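Local coordinates for protein transcriptional regulator, TetR family (Myxococcus xanthus, PDB 5K7F) that probably binds DNA as a repressor of the TetR family that regulates alternative isovaleryl coenzyme A biosynthesis, at residues Ile67-Val79 against Leu103-Leu116. Numbering follows the deposited sequence. Where two conformers were deposited one is given.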
# COMPACT_ATOMS: atom_id res chain seq x y z
N ILE A 67 17.82 -7.47 -4.17
CA ILE A 67 17.12 -6.87 -3.04
C ILE A 67 15.76 -7.53 -2.89
O ILE A 67 15.36 -7.89 -1.77
CB ILE A 67 17.00 -5.34 -3.17
CG1 ILE A 67 18.38 -4.67 -3.07
CG2 ILE A 67 16.09 -4.74 -2.06
CD1 ILE A 67 18.38 -3.22 -3.51
N MET A 68 15.03 -7.72 -4.02
CA MET A 68 13.71 -8.34 -3.93
C MET A 68 13.78 -9.78 -3.43
O MET A 68 12.96 -10.21 -2.61
CB MET A 68 12.99 -8.18 -5.29
CG MET A 68 12.75 -6.72 -5.63
SD MET A 68 11.83 -6.49 -7.18
CE MET A 68 10.24 -7.04 -6.62
N ASN A 69 14.77 -10.56 -3.86
CA ASN A 69 14.94 -11.90 -3.31
C ASN A 69 15.30 -11.86 -1.83
O ASN A 69 14.88 -12.73 -1.06
CB ASN A 69 16.03 -12.63 -4.09
CG ASN A 69 15.47 -13.39 -5.26
OD1 ASN A 69 14.34 -13.89 -5.24
ND2 ASN A 69 16.29 -13.54 -6.27
N TYR A 70 16.08 -10.86 -1.42
CA TYR A 70 16.41 -10.73 -0.01
C TYR A 70 15.14 -10.43 0.78
O TYR A 70 14.92 -11.01 1.86
CB TYR A 70 17.44 -9.62 0.19
CG TYR A 70 17.86 -9.37 1.65
CD1 TYR A 70 17.96 -10.40 2.56
CD2 TYR A 70 18.14 -8.09 2.11
CE1 TYR A 70 18.32 -10.18 3.87
CE2 TYR A 70 18.49 -7.87 3.44
CZ TYR A 70 18.58 -8.90 4.29
OH TYR A 70 18.93 -8.70 5.62
N GLY A 71 14.25 -9.61 0.21
CA GLY A 71 13.00 -9.31 0.89
C GLY A 71 12.16 -10.56 1.09
O GLY A 71 11.50 -10.73 2.13
N MET A 72 12.13 -11.43 0.10
CA MET A 72 11.36 -12.66 0.32
C MET A 72 12.04 -13.60 1.30
O MET A 72 11.36 -14.35 2.01
CB MET A 72 11.12 -13.37 -1.00
CG MET A 72 10.11 -12.65 -1.94
SD MET A 72 8.64 -11.95 -1.13
CE MET A 72 7.86 -13.41 -0.43
N ASP A 73 13.37 -13.62 1.32
CA ASP A 73 14.12 -14.34 2.35
C ASP A 73 13.76 -13.82 3.73
O ASP A 73 13.70 -14.59 4.70
CB ASP A 73 15.62 -14.19 2.14
CG ASP A 73 16.16 -15.05 1.04
OD1 ASP A 73 15.45 -15.95 0.59
OD2 ASP A 73 17.35 -14.85 0.69
N LEU A 74 13.53 -12.51 3.85
CA LEU A 74 13.17 -11.95 5.14
C LEU A 74 11.78 -12.39 5.57
O LEU A 74 11.56 -12.62 6.77
CB LEU A 74 13.25 -10.43 5.11
CG LEU A 74 14.65 -9.87 5.01
CD1 LEU A 74 14.66 -8.34 4.98
CD2 LEU A 74 15.52 -10.42 6.22
N PHE A 75 10.81 -12.46 4.64
CA PHE A 75 9.50 -13.04 4.98
C PHE A 75 9.65 -14.46 5.55
O PHE A 75 8.97 -14.82 6.52
CB PHE A 75 8.55 -13.01 3.75
CG PHE A 75 7.76 -11.71 3.63
CD1 PHE A 75 6.52 -11.57 4.27
CD2 PHE A 75 8.23 -10.62 2.89
CE1 PHE A 75 5.79 -10.43 4.17
CE2 PHE A 75 7.50 -9.42 2.81
CZ PHE A 75 6.28 -9.33 3.46
N GLU A 76 10.52 -15.29 4.99
CA GLU A 76 10.80 -16.59 5.59
C GLU A 76 11.43 -16.47 6.97
O GLU A 76 11.00 -17.10 7.94
CB GLU A 76 11.73 -17.40 4.67
CG GLU A 76 12.20 -18.71 5.31
CD GLU A 76 11.08 -19.72 5.52
OE1 GLU A 76 10.01 -19.60 4.84
OE2 GLU A 76 11.29 -20.65 6.34
N GLU A 77 12.49 -15.68 7.08
CA GLU A 77 13.31 -15.66 8.28
C GLU A 77 12.62 -14.95 9.44
O GLU A 77 12.80 -15.33 10.61
CB GLU A 77 14.63 -15.01 7.95
CG GLU A 77 15.38 -15.80 6.90
CD GLU A 77 16.70 -15.18 6.52
OE1 GLU A 77 17.06 -14.12 7.10
OE2 GLU A 77 17.38 -15.76 5.64
N GLN A 78 11.89 -13.89 9.13
CA GLN A 78 11.29 -13.06 10.16
C GLN A 78 9.82 -13.33 10.37
O GLN A 78 9.25 -12.79 11.33
CB GLN A 78 11.47 -11.58 9.83
CG GLN A 78 12.89 -11.10 9.75
CD GLN A 78 13.58 -11.22 11.11
OE1 GLN A 78 13.03 -10.78 12.14
NE2 GLN A 78 14.77 -11.80 11.12
N VAL A 79 9.16 -14.08 9.50
CA VAL A 79 7.73 -14.28 9.64
C VAL A 79 7.39 -15.77 9.60
O VAL A 79 7.06 -16.36 10.62
CB VAL A 79 6.94 -13.49 8.58
CG1 VAL A 79 5.46 -13.73 8.75
CG2 VAL A 79 7.24 -12.00 8.64
N LEU A 103 8.40 -6.76 10.72
CA LEU A 103 9.25 -6.75 9.53
C LEU A 103 9.12 -5.45 8.72
O LEU A 103 10.10 -4.95 8.15
CB LEU A 103 8.91 -7.95 8.65
CG LEU A 103 9.53 -7.98 7.26
CD1 LEU A 103 11.01 -8.09 7.32
CD2 LEU A 103 8.99 -9.15 6.45
N VAL A 104 7.93 -4.86 8.69
CA VAL A 104 7.66 -3.66 7.91
C VAL A 104 8.23 -2.42 8.57
O VAL A 104 8.53 -1.44 7.88
CB VAL A 104 6.14 -3.55 7.72
CG1 VAL A 104 5.74 -2.18 7.37
CG2 VAL A 104 5.71 -4.51 6.59
N THR A 105 8.39 -2.44 9.91
CA THR A 105 8.68 -1.23 10.67
C THR A 105 10.07 -1.19 11.24
O THR A 105 10.54 -0.08 11.53
CB THR A 105 7.66 -1.02 11.81
OG1 THR A 105 7.50 -2.18 12.61
CG2 THR A 105 6.29 -0.66 11.25
N ARG A 106 10.75 -2.34 11.37
CA ARG A 106 12.12 -2.33 11.90
C ARG A 106 13.04 -1.53 10.98
O ARG A 106 13.04 -1.71 9.75
CB ARG A 106 12.63 -3.75 12.09
CG ARG A 106 11.93 -4.58 13.18
CD ARG A 106 12.91 -5.65 13.80
NE ARG A 106 12.23 -6.62 14.65
CZ ARG A 106 11.51 -7.64 14.21
NH1 ARG A 106 11.30 -7.81 12.90
NH2 ARG A 106 10.95 -8.45 15.09
N GLY A 107 13.84 -0.65 11.56
CA GLY A 107 14.72 0.17 10.74
C GLY A 107 15.56 -0.63 9.74
O GLY A 107 15.73 -0.20 8.60
N TRP A 108 16.09 -1.79 10.16
CA TRP A 108 17.03 -2.49 9.27
C TRP A 108 16.36 -3.18 8.09
O TRP A 108 17.03 -3.41 7.08
CB TRP A 108 17.90 -3.51 10.02
CG TRP A 108 17.22 -4.66 10.67
CD1 TRP A 108 16.77 -4.74 11.96
CD2 TRP A 108 16.92 -5.92 10.06
NE1 TRP A 108 16.20 -5.97 12.19
CE2 TRP A 108 16.31 -6.73 11.05
CE3 TRP A 108 17.14 -6.47 8.79
CZ2 TRP A 108 15.88 -8.03 10.80
CZ3 TRP A 108 16.71 -7.79 8.54
CH2 TRP A 108 16.09 -8.54 9.54
N SER A 109 15.06 -3.50 8.16
CA SER A 109 14.41 -4.25 7.10
C SER A 109 13.44 -3.42 6.27
O SER A 109 13.04 -3.86 5.20
CB SER A 109 13.66 -5.45 7.71
OG SER A 109 12.75 -5.00 8.71
N LYS A 110 13.07 -2.21 6.71
CA LYS A 110 11.90 -1.55 6.15
C LYS A 110 12.07 -1.16 4.68
O LYS A 110 11.12 -1.22 3.91
CB LYS A 110 11.53 -0.33 6.99
CG LYS A 110 12.53 0.77 7.05
CD LYS A 110 12.21 1.73 8.20
CE LYS A 110 13.19 2.91 8.22
NZ LYS A 110 12.91 3.87 7.13
N GLU A 111 13.27 -0.73 4.25
CA GLU A 111 13.40 -0.28 2.87
C GLU A 111 13.51 -1.45 1.90
O GLU A 111 13.01 -1.35 0.78
CB GLU A 111 14.61 0.63 2.71
CG GLU A 111 14.42 1.96 3.39
CD GLU A 111 15.12 2.02 4.73
OE1 GLU A 111 15.76 1.03 5.14
OE2 GLU A 111 15.01 3.08 5.37
N VAL A 112 14.16 -2.55 2.31
CA VAL A 112 14.14 -3.78 1.50
C VAL A 112 12.69 -4.16 1.19
O VAL A 112 12.35 -4.50 0.05
CB VAL A 112 14.90 -4.92 2.22
CG1 VAL A 112 14.73 -6.28 1.51
CG2 VAL A 112 16.38 -4.60 2.30
N ILE A 113 11.81 -4.10 2.18
CA ILE A 113 10.44 -4.57 1.97
C ILE A 113 9.67 -3.57 1.10
O ILE A 113 8.83 -3.95 0.29
CB ILE A 113 9.76 -4.81 3.33
CG1 ILE A 113 10.57 -5.79 4.22
CG2 ILE A 113 8.30 -5.23 3.17
CD1 ILE A 113 10.82 -7.21 3.61
N ILE A 114 9.92 -2.27 1.27
CA ILE A 114 9.30 -1.28 0.41
C ILE A 114 9.63 -1.57 -1.05
O ILE A 114 8.75 -1.50 -1.93
CB ILE A 114 9.77 0.12 0.84
CG1 ILE A 114 9.17 0.44 2.22
CG2 ILE A 114 9.44 1.18 -0.20
CD1 ILE A 114 9.75 1.69 2.83
N ILE A 115 10.90 -1.87 -1.33
CA ILE A 115 11.29 -2.07 -2.72
C ILE A 115 10.64 -3.33 -3.28
O ILE A 115 10.23 -3.37 -4.45
CB ILE A 115 12.82 -2.09 -2.84
CG1 ILE A 115 13.35 -0.68 -2.67
CG2 ILE A 115 13.26 -2.70 -4.16
CD1 ILE A 115 14.82 -0.64 -2.35
N LEU A 116 10.49 -4.35 -2.44
CA LEU A 116 9.82 -5.59 -2.82
C LEU A 116 8.45 -5.35 -3.45
O LEU A 116 8.04 -6.07 -4.36
CB LEU A 116 9.70 -6.47 -1.59
CG LEU A 116 9.03 -7.82 -1.77
CD1 LEU A 116 9.73 -8.66 -2.85
CD2 LEU A 116 9.09 -8.49 -0.39
O HOH W 1 9.30 -9.99 12.26
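Water 1 joins Q78 and R106 across the contact: it donates to Q78 O at 3.0 Å and accepts from R106 NH1, lying in the guanidinium plane at its edge. No direct hydrogen bond links the two segments. In this TetR-family fold, helix 60-83 runs from the predicted helix-turn-helix region into the ligand-binding region and here covers the turn between helices 89-105 and 110-117. The short helix 110-116 crosses 67-79 at -113°, with the axes 8.4 Å apart.

Three knobs enter holes on 67-79. V112 sits among I67, Y70, G71 and L74. Its CG1, anti to the backbone N (chi1 172°), comes within 3.5 Å of G71 CA, where no side chain intervenes. L116 fills the hole formed by M68, G71, M72 and F75. Its CD2 lies 3.6 Å from M72 SD and also meets F75 CE2. L103 enters among L74, F75, Q78 and V79. Its CD2 stands over the centre of the F75 ring, 3.8 Å from the centroid and 5° off the normal, a CH-pi contact. Y137 of helix 125-150 meets the same ring.

W108 closes the more exposed side. L74 CD2 meets the ring edge at CZ3, and Q78 NE2 lies at the edge in the ring plane. Y70 OH passes near CZ3 too, but its hydrogen bond goes to E23 of helix 18-32. That helix, in the DNA-binding region, therefore shares Y70 with this interface; I115 also touches its A26.

The turn itself is tied by S109 OG, which donates to L103 O at 2.7 Å, from a little out of the carbonyl plane. S109 CB also touches L74 CD1, at 4.1 Å.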